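Local coordinates for protein poly(ADP-ribose) glycohydrolase (Thermomonospora curvata, PDB 3SIH) that hydrolyses the ribose-ribose glycosidic bonds of poly(ADP-ribose), breaking the polymer down to ADP-ribose with a catalytic domain of the macrodomain clan, at residues A63-E68 with A251-A256; D145-S150 with A201-A206; N179-G184 with C222-N227. All blocks are in the same frame, centred on the assembly; numbering follows the deposited sequence.

Contact 1 (A63-E68 with A251-A256); sequences APTRIE and AHVVFA
Glu68 and His252 are joined by a side-chain hydrogen bond, with NE2 of His252 donating to OE1 of Glu68 at 3.0 Å. The oxygen lies in the plane of the imidazole, but the ring approaches from above the carboxylate plane, and the two flat groups stand 77° apart. OE1 also has a salt bridge to Arg80 of helix 74-84. The other oxygen, OE2 of Glu68, forms a salt bridge with NH1 of Arg66 at 2.8 Å, although the hydrogen bond within it is bent and weak.

Four backbone bonds give the regular parallel ladder of strands 66-68 and 252-256. Arg66 takes the carbonyl of Ala251 with its N (3.0 Å to O) and gives its own O to Val253 N (2.8 Å), straddling His252. Two residues on, Glu68 repeats the pattern with Val253 O (3.0 Å from its N) and Phe255 N (2.8 Å from its O).

The Arg66 side chain runs beside His252. With CG anti to the backbone N (chi1 170°), its CD comes over one face of the imidazole, 3.3 Å from NE2, in a CH-pi contact; a bend at chi3 (-85°) then carries the guanidinium to Glu68. On the opposite face of the sheet the contact is apolar: CG2 of Ile67 meets the edge of the Phe255 ring, 3.7 Å from CE2, and that ring stacks on Phe274.

Strand 66-70 is one of the two edge strands of the mixed sheet within this chain, laid against 252-256. With arginines at both oxygens and a histidine N-H at one, Glu68 is probably kept ionised, and its carboxylate would in turn favour a proton on NE2 of His252.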
loop_
_atom_site.group_PDB
_atom_site.type_symbol
_atom_site.label_atom_id
_atom_site.label_comp_id
_atom_site.label_asym_id
_atom_site.label_seq_id
_atom_site.Cartn_x
_atom_site.Cartn_y
_atom_site.Cartn_z
ATOM N N ALA A 63 -12.691 20.119 6.446
ATOM C CA ALA A 63 -11.791 20.756 5.491
ATOM C C ALA A 63 -11.886 20.074 4.130
ATOM O O ALA A 63 -12.208 18.888 4.048
ATOM C CB ALA A 63 -10.357 20.715 6.004
ATOM N N PRO A 64 -11.611 20.827 3.054
ATOM C CA PRO A 64 -11.567 20.243 1.709
ATOM C C PRO A 64 -10.335 19.353 1.538
ATOM O O PRO A 64 -9.234 19.755 1.911
ATOM C CB PRO A 64 -11.479 21.470 0.796
ATOM C CG PRO A 64 -10.869 22.535 1.649
ATOM C CD PRO A 64 -11.363 22.280 3.043
ATOM N N THR A 65 -10.521 18.159 0.985
ATOM C CA THR A 65 -9.423 17.207 0.852
ATOM C C THR A 65 -8.255 17.781 0.056
ATOM O O THR A 65 -8.425 18.245 -1.070
ATOM C CB THR A 65 -9.885 15.907 0.166
ATOM O OG1 THR A 65 -10.998 15.355 0.876
ATOM C CG2 THR A 65 -8.751 14.883 0.121
ATOM N N ARG A 66 -7.069 17.753 0.649
ATOM C CA ARG A 66 -5.858 18.075 -0.090
ATOM C C ARG A 66 -5.441 16.866 -0.909
ATOM O O ARG A 66 -5.216 15.785 -0.362
ATOM C CB ARG A 66 -4.719 18.455 0.854
ATOM C CG ARG A 66 -3.374 18.567 0.153
ATOM C CD ARG A 66 -2.241 18.812 1.135
ATOM N NE ARG A 66 -2.079 20.228 1.453
ATOM C CZ ARG A 66 -1.243 21.044 0.817
ATOM N NH1 ARG A 66 -0.490 20.586 -0.177
ATOM N NH2 ARG A 66 -1.160 22.315 1.174
ATOM N N ILE A 67 -5.347 17.048 -2.220
ATOM C CA ILE A 67 -4.856 15.990 -3.093
ATOM C C ILE A 67 -3.579 16.449 -3.787
ATOM O O ILE A 67 -3.543 17.516 -4.406
ATOM C CB ILE A 67 -5.909 15.569 -4.132
ATOM C CG1 ILE A 67 -7.201 15.134 -3.434
ATOM C CG2 ILE A 67 -5.362 14.455 -5.010
ATOM C CD1 ILE A 67 -8.334 14.779 -4.387
ATOM N N GLU A 68 -2.521 15.655 -3.647
ATOM C CA GLU A 68 -1.239 15.947 -4.283
ATOM C C GLU A 68 -0.820 14.777 -5.163
ATOM O O GLU A 68 -0.996 13.623 -4.785
ATOM C CB GLU A 68 -0.147 16.145 -3.229
ATOM C CG GLU A 68 -0.397 17.234 -2.204
ATOM C CD GLU A 68 0.705 17.290 -1.153
ATOM O OE1 GLU A 68 1.146 16.216 -0.690
ATOM O OE2 GLU A 68 1.130 18.405 -0.780
ATOM N N ALA A 251 -8.592 13.851 4.817
ATOM C CA ALA A 251 -7.977 15.159 4.929
ATOM C C ALA A 251 -6.941 15.381 3.837
ATOM O O ALA A 251 -6.812 16.487 3.328
ATOM C CB ALA A 251 -7.344 15.351 6.308
ATOM N N HIS A 252 -6.220 14.326 3.462
ATOM C CA HIS A 252 -5.059 14.472 2.596
ATOM C C HIS A 252 -4.828 13.155 1.871
ATOM O O HIS A 252 -4.734 12.107 2.505
ATOM C CB HIS A 252 -3.843 14.822 3.473
ATOM C CG HIS A 252 -2.621 15.242 2.714
ATOM N ND1 HIS A 252 -1.493 15.723 3.347
ATOM C CD2 HIS A 252 -2.337 15.240 1.390
ATOM C CE1 HIS A 252 -0.570 16.006 2.445
ATOM N NE2 HIS A 252 -1.058 15.729 1.248
ATOM N N VAL A 253 -4.773 13.209 0.546
ATOM C CA VAL A 253 -4.429 12.028 -0.232
ATOM C C VAL A 253 -3.256 12.352 -1.134
ATOM O O VAL A 253 -3.291 13.339 -1.881
ATOM C CB VAL A 253 -5.612 11.567 -1.101
ATOM C CG1 VAL A 253 -5.198 10.399 -2.003
ATOM C CG2 VAL A 253 -6.781 11.143 -0.224
ATOM N N VAL A 254 -2.212 11.536 -1.061
ATOM C CA VAL A 254 -1.046 11.718 -1.913
ATOM C C VAL A 254 -0.992 10.559 -2.893
ATOM O O VAL A 254 -1.023 9.397 -2.494
ATOM C CB VAL A 254 0.283 11.733 -1.109
ATOM C CG1 VAL A 254 1.481 11.925 -2.051
ATOM C CG2 VAL A 254 0.274 12.825 -0.032
ATOM N N PHE A 255 -0.942 10.881 -4.177
ATOM C CA PHE A 255 -0.624 9.879 -5.189
ATOM C C PHE A 255 0.866 9.977 -5.417
ATOM O O PHE A 255 1.349 10.843 -6.165
ATOM C CB PHE A 255 -1.412 10.114 -6.477
ATOM C CG PHE A 255 -2.893 9.945 -6.295
ATOM C CD1 PHE A 255 -3.459 8.687 -6.289
ATOM C CD2 PHE A 255 -3.707 11.044 -6.074
ATOM C CE1 PHE A 255 -4.829 8.529 -6.087
ATOM C CE2 PHE A 255 -5.071 10.894 -5.878
ATOM C CZ PHE A 255 -5.629 9.632 -5.892
ATOM N N ALA A 256 1.591 9.093 -4.737
ATOM C CA ALA A 256 3.040 9.053 -4.820
ATOM C C ALA A 256 3.419 8.101 -5.941
ATOM O O ALA A 256 3.287 6.886 -5.807
ATOM C CB ALA A 256 3.631 8.592 -3.500
#

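Contact 2 (D145-S150 with A201-A206); sequences DHLIYS and AKVLAA
Asp145 and Lys202 form the polar part of this contact, a salt bridge with NZ of Lys202 2.8 Å from OD2 of Asp145. The ammonium meets OD2 on its anti side, 23° out of the carboxylate plane. Lys202 leaves the helix with CG beside its own backbone N (chi1 -67°) and then runs fully extended, crossing the aspartate at about a right angle, so that its aliphatic part also touches: CD lies 3.7 Å from CB of Asp145. Both charged groups have further partners. NZ of Lys202 also donates to the carbonyl of Pro46, at the start of helix 46-54, while OD1 of Asp145 pairs with Arg199, about one helical turn before Lys202. A methionine in place of Lys202 would probably leave OD2 of Asp145 without its ammonium partner, the carboxylate then resting on Arg199 alone of these two charges, and the Pro46 carbonyl without this donor.

The apolar part belongs to Leu147, the first residue of strand 147-157. Its CD1 rests on the helix backbone, 3.7 Å from CA of Val203, and reaches CG2 of the same valine at 3.9 Å. The CB of Ala206, one turn on, is 4.1 Å from CD1 and touches CD2 as well; the small alanine lets the leucine fork sit against the helix. Val203 in turn packs on Leu173 and Ser175 of the neighbouring strand 163-175.

The short strand and helix axes approach to 10.1 Å at an angle of 25°, close to the usual spacing of a helix on a sheet. Helix 189-209 links strands 163-175 and 214-217 in a beta-alpha-beta crossover, and its packing here belongs to the alpha/beta/alpha sandwich of the macrodomain fold.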
loop_
_atom_site.group_PDB
_atom_site.type_symbol
_atom_site.label_atom_id
_atom_site.label_comp_id
_atom_site.label_asym_id
_atom_site.label_seq_id
_atom_site.Cartn_x
_atom_site.Cartn_y
_atom_site.Cartn_z
ATOM N N ASP A 145 -11.198 -9.304 -3.437
ATOM C CA ASP A 145 -11.256 -8.100 -2.608
ATOM C C ASP A 145 -10.720 -8.308 -1.187
ATOM O O ASP A 145 -10.823 -7.398 -0.369
ATOM C CB ASP A 145 -12.692 -7.560 -2.509
ATOM C CG ASP A 145 -13.250 -7.088 -3.837
ATOM O OD1 ASP A 145 -12.477 -6.783 -4.769
ATOM O OD2 ASP A 145 -14.496 -7.000 -3.936
ATOM N N HIS A 146 -10.167 -9.481 -0.872
ATOM C CA HIS A 146 -9.516 -9.650 0.435
ATOM C C HIS A 146 -8.488 -8.546 0.690
ATOM O O HIS A 146 -7.740 -8.161 -0.201
ATOM C CB HIS A 146 -8.795 -10.996 0.526
ATOM C CG HIS A 146 -9.704 -12.178 0.651
ATOM N ND1 HIS A 146 -10.010 -12.758 1.860
ATOM C CD2 HIS A 146 -10.350 -12.902 -0.292
ATOM C CE1 HIS A 146 -10.819 -13.791 1.660
ATOM N NE2 HIS A 146 -11.039 -13.897 0.363
ATOM N N LEU A 147 -8.430 -8.060 1.924
ATOM C CA LEU A 147 -7.460 -7.025 2.269
ATOM C C LEU A 147 -6.828 -7.339 3.615
ATOM O O LEU A 147 -7.501 -7.809 4.535
ATOM C CB LEU A 147 -8.188 -5.676 2.326
ATOM C CG LEU A 147 -7.460 -4.406 2.742
ATOM C CD1 LEU A 147 -8.133 -3.235 2.031
ATOM C CD2 LEU A 147 -7.522 -4.253 4.242
ATOM N N ILE A 148 -5.522 -7.117 3.725
ATOM C CA ILE A 148 -4.863 -7.230 5.023
ATOM C C ILE A 148 -4.606 -5.826 5.569
ATOM O O ILE A 148 -4.060 -4.970 4.868
ATOM C CB ILE A 148 -3.527 -8.001 4.945
ATOM C CG1 ILE A 148 -3.748 -9.453 4.490
ATOM C CG2 ILE A 148 -2.811 -7.954 6.307
ATOM C CD1 ILE A 148 -2.468 -10.147 4.014
ATOM N N TYR A 149 -5.068 -5.584 6.791
ATOM C CA TYR A 149 -4.836 -4.315 7.467
ATOM C C TYR A 149 -3.730 -4.514 8.498
ATOM O O TYR A 149 -3.843 -5.363 9.395
ATOM C CB TYR A 149 -6.119 -3.795 8.130
ATOM C CG TYR A 149 -5.866 -2.541 8.949
ATOM C CD1 TYR A 149 -5.614 -1.322 8.329
ATOM C CD2 TYR A 149 -5.862 -2.591 10.331
ATOM C CE1 TYR A 149 -5.369 -0.164 9.082
ATOM C CE2 TYR A 149 -5.624 -1.452 11.090
ATOM C CZ TYR A 149 -5.369 -0.254 10.455
ATOM O OH TYR A 149 -5.134 0.868 11.227
ATOM N N SER A 150 -2.672 -3.721 8.364
ATOM C CA SER A 150 -1.505 -3.815 9.245
ATOM C C SER A 150 -1.253 -2.479 9.959
ATOM O O SER A 150 -0.693 -1.563 9.367
ATOM C CB SER A 150 -0.251 -4.182 8.436
ATOM O OG SER A 150 -0.449 -5.370 7.668
ATOM N N ALA A 201 -12.685 0.917 -3.656
ATOM C CA ALA A 201 -13.654 1.428 -2.692
ATOM C C ALA A 201 -13.499 0.741 -1.339
ATOM O O ALA A 201 -13.570 1.392 -0.299
ATOM C CB ALA A 201 -15.080 1.293 -3.209
ATOM N N LYS A 202 -13.253 -0.572 -1.352
ATOM C CA LYS A 202 -13.072 -1.324 -0.115
ATOM C C LYS A 202 -11.761 -0.946 0.608
ATOM O O LYS A 202 -11.721 -0.892 1.845
ATOM C CB LYS A 202 -13.168 -2.830 -0.381
ATOM C CG LYS A 202 -14.580 -3.248 -0.809
ATOM C CD LYS A 202 -14.678 -4.712 -1.207
ATOM C CE LYS A 202 -16.134 -5.061 -1.530
ATOM N NZ LYS A 202 -16.285 -6.502 -1.871
ATOM N N VAL A 203 -10.706 -0.653 -0.158
ATOM C CA VAL A 203 -9.454 -0.169 0.423
ATOM C C VAL A 203 -9.725 1.137 1.168
ATOM O O VAL A 203 -9.339 1.294 2.328
ATOM C CB VAL A 203 -8.383 0.100 -0.655
ATOM C CG1 VAL A 203 -7.195 0.854 -0.065
ATOM C CG2 VAL A 203 -7.911 -1.223 -1.314
ATOM N N LEU A 204 -10.391 2.068 0.494
ATOM C CA LEU A 204 -10.706 3.357 1.094
ATOM C C LEU A 204 -11.619 3.191 2.308
ATOM O O LEU A 204 -11.444 3.880 3.308
ATOM C CB LEU A 204 -11.356 4.285 0.065
ATOM C CG LEU A 204 -10.455 4.766 -1.076
ATOM C CD1 LEU A 204 -11.125 5.799 -1.970
ATOM C CD2 LEU A 204 -9.179 5.332 -0.520
ATOM N N ALA A 205 -12.592 2.285 2.215
ATOM C CA ALA A 205 -13.489 2.002 3.339
ATOM C C ALA A 205 -12.711 1.485 4.550
ATOM O O ALA A 205 -12.962 1.902 5.682
ATOM C CB ALA A 205 -14.580 0.996 2.925
ATOM N N ALA A 206 -11.766 0.583 4.315
ATOM C CA ALA A 206 -10.975 0.038 5.415
ATOM C C ALA A 206 -10.133 1.144 6.056
ATOM O O ALA A 206 -10.030 1.227 7.285
ATOM C CB ALA A 206 -10.107 -1.106 4.938
#

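Contact 3 (N179-G184 with C222-N227); sequences NRRAIG and CGVFGN
Arg181 N donates to the carbonyl of Phe225 at 3.0 Å (O to N), coming in from above the carbonyl plane at an N-H...O angle of 139°. The bond sets the first turn of helix 180-183 against a type I beta turn, Gly223 to Gly226, in the Gly-Val-Phe-Gly loop that follows strand 214-217; the sequence resembles the loop that wraps the ADP-ribose diphosphate in macrodomains, so a similar role is probable here. Asn179 is the N-cap of the short helix: its OD1 accepts from Ala182 N in a weak bond of 3.2 Å. Gly226 closes the turn with a positive phi, right beside Arg181, where a CB would point at the helix and come close to that of the arginine.

Among the side chains, Asn179 lies over Phe225. Its CA covers one face of the ring, 4.0 Å above the plane and offset toward the rim, and its amide is turned only 22° from the ring plane. A chi1 of -178° turns the Asn179 amide away from its own N, placing OD1 where Ala182 N and a water can both reach it. Arg180 runs along the loop backbone, its CG 3.5 Å from O of Gly226 and its CB against Asn227; beyond, its NH2 makes a weak hydrogen bond to Gln231 of helix 229-240. The side chain of Arg181, exposed and poorly ordered, passes Val224, its CB against the carbonyl O and its NH1 3.8 Å from CG1.

A single water spans the two segments by donating both ways, to OD1 of Asn179 at 3.1 Å and to O of Val224 at 2.7 Å.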
loop_
_atom_site.group_PDB
_atom_site.type_symbol
_atom_site.label_atom_id
_atom_site.label_comp_id
_atom_site.label_asym_id
_atom_site.label_seq_id
_atom_site.Cartn_x
_atom_site.Cartn_y
_atom_site.Cartn_z
ATOM N N ASN A 179 -4.357 -8.990 -12.055
ATOM C CA ASN A 179 -3.242 -9.234 -12.956
ATOM C C ASN A 179 -3.743 -9.130 -14.396
ATOM O O ASN A 179 -4.010 -10.139 -15.056
ATOM C CB ASN A 179 -2.648 -10.622 -12.694
ATOM C CG ASN A 179 -1.438 -10.922 -13.564
ATOM O OD1 ASN A 179 -1.008 -10.091 -14.368
ATOM N ND2 ASN A 179 -0.884 -12.123 -13.407
ATOM N N ARG A 180 -3.880 -7.894 -14.866
ATOM C CA ARG A 180 -4.380 -7.620 -16.209
ATOM C C ARG A 180 -3.524 -8.299 -17.269
ATOM O O ARG A 180 -4.016 -8.660 -18.338
ATOM C CB ARG A 180 -4.425 -6.110 -16.456
ATOM C CG ARG A 180 -4.805 -5.728 -17.873
ATOM C CD ARG A 180 -6.266 -5.338 -17.969
ATOM N NE ARG A 180 -6.434 -3.888 -18.017
ATOM C CZ ARG A 180 -6.667 -3.201 -19.131
ATOM N NH1 ARG A 180 -6.767 -3.834 -20.292
ATOM N NH2 ARG A 180 -6.805 -1.884 -19.084
ATOM N N ARG A 181 -2.243 -8.478 -16.968
ATOM C CA ARG A 181 -1.312 -9.114 -17.897
ATOM C C ARG A 181 -1.709 -10.558 -18.209
ATOM O O ARG A 181 -1.702 -10.973 -19.369
ATOM C CB ARG A 181 0.114 -9.067 -17.343
ATOM C CG ARG A 181 1.164 -9.676 -18.259
ATOM C CD ARG A 181 1.998 -10.716 -17.521
ATOM N NE ARG A 181 3.158 -11.149 -18.294
ATOM C CZ ARG A 181 4.379 -10.642 -18.152
ATOM N NH1 ARG A 181 4.601 -9.683 -17.263
ATOM N NH2 ARG A 181 5.378 -11.094 -18.898
ATOM N N ALA A 182 -2.052 -11.316 -17.172
ATOM C CA ALA A 182 -2.467 -12.706 -17.336
ATOM C C ALA A 182 -3.843 -12.784 -17.985
ATOM O O ALA A 182 -4.151 -13.736 -18.697
ATOM C CB ALA A 182 -2.473 -13.418 -15.993
ATOM N N ILE A 183 -4.661 -11.765 -17.735
ATOM C CA ILE A 183 -6.023 -11.708 -18.252
ATOM C C ILE A 183 -6.059 -11.406 -19.754
ATOM O O ILE A 183 -6.853 -11.985 -20.501
ATOM C CB ILE A 183 -6.861 -10.657 -17.492
ATOM C CG1 ILE A 183 -7.138 -11.140 -16.064
ATOM C CG2 ILE A 183 -8.163 -10.377 -18.229
ATOM C CD1 ILE A 183 -7.621 -10.053 -15.128
ATOM N N GLY A 184 -5.193 -10.497 -20.189
ATOM C CA GLY A 184 -5.184 -10.056 -21.571
ATOM C C GLY A 184 -6.509 -9.434 -21.976
ATOM O O GLY A 184 -7.090 -8.645 -21.236
ATOM N N CYS A 222 0.117 -1.142 -11.704
ATOM C CA CYS A 222 0.627 -0.651 -12.991
ATOM C C CYS A 222 2.062 -1.053 -13.296
ATOM O O CYS A 222 2.692 -0.486 -14.190
ATOM C CB CYS A 222 0.497 0.866 -13.078
ATOM S SG CYS A 222 -1.207 1.416 -13.058
ATOM N N GLY A 223 2.577 -2.027 -12.558
ATOM C CA GLY A 223 3.890 -2.568 -12.861
ATOM C C GLY A 223 3.793 -3.829 -13.698
ATOM O O GLY A 223 3.313 -3.804 -14.833
ATOM N N VAL A 224 4.247 -4.938 -13.126
ATOM C CA VAL A 224 4.180 -6.235 -13.786
ATOM C C VAL A 224 2.744 -6.644 -14.112
ATOM O O VAL A 224 2.497 -7.296 -15.131
ATOM C CB VAL A 224 4.833 -7.332 -12.922
ATOM C CG1 VAL A 224 4.741 -8.674 -13.618
ATOM C CG2 VAL A 224 6.283 -6.979 -12.625
ATOM N N PHE A 225 1.801 -6.260 -13.252
ATOM C CA PHE A 225 0.392 -6.614 -13.438
ATOM C C PHE A 225 -0.225 -5.953 -14.666
ATOM O O PHE A 225 -1.289 -6.363 -15.124
ATOM C CB PHE A 225 -0.439 -6.248 -12.203
ATOM C CG PHE A 225 -0.324 -7.235 -11.077
ATOM C CD1 PHE A 225 0.527 -8.327 -11.177
ATOM C CD2 PHE A 225 -1.071 -7.070 -9.915
ATOM C CE1 PHE A 225 0.636 -9.237 -10.135
ATOM C CE2 PHE A 225 -0.968 -7.974 -8.872
ATOM C CZ PHE A 225 -0.113 -9.062 -8.984
ATOM N N GLY A 226 0.426 -4.916 -15.180
ATOM C CA GLY A 226 0.016 -4.302 -16.433
ATOM C C GLY A 226 -1.349 -3.631 -16.483
ATOM O O GLY A 226 -2.034 -3.669 -17.507
ATOM N N ASN A 227 -1.766 -3.008 -15.389
ATOM C CA ASN A 227 -2.959 -2.184 -15.457
ATOM C C ASN A 227 -2.643 -0.846 -16.119
ATOM O O ASN A 227 -1.493 -0.394 -16.121
ATOM C CB ASN A 227 -3.561 -1.967 -14.065
ATOM C CG ASN A 227 -4.257 -3.208 -13.534
ATOM O OD1 ASN A 227 -3.664 -4.003 -12.800
ATOM N ND2 ASN A 227 -5.511 -3.390 -13.919
HETATM O O HOH W 1 2.109 -9.917 -14.569
#

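In the fold
Contacts 1 and 2 belong to the same mixed sheet, toward its two ends, with centres about 19 Å apart. Contact 1 adds the outermost strand, 66-70, by a backbone ladder with a charged cluster on one face; contact 2, the most buried of the three, lays a helix on the sheet through apolar side chains, its salt bridge kept to the margin. Contact 3 is at the surface, about 27 and 20 Å from the other two (centres), and is loop chemistry: a cap, a turn and a water. Helix 180-183 of contact 3 precedes helix 189-209 of contact 2 in the chain, and both contacts are nested within the loop closed by contact 1.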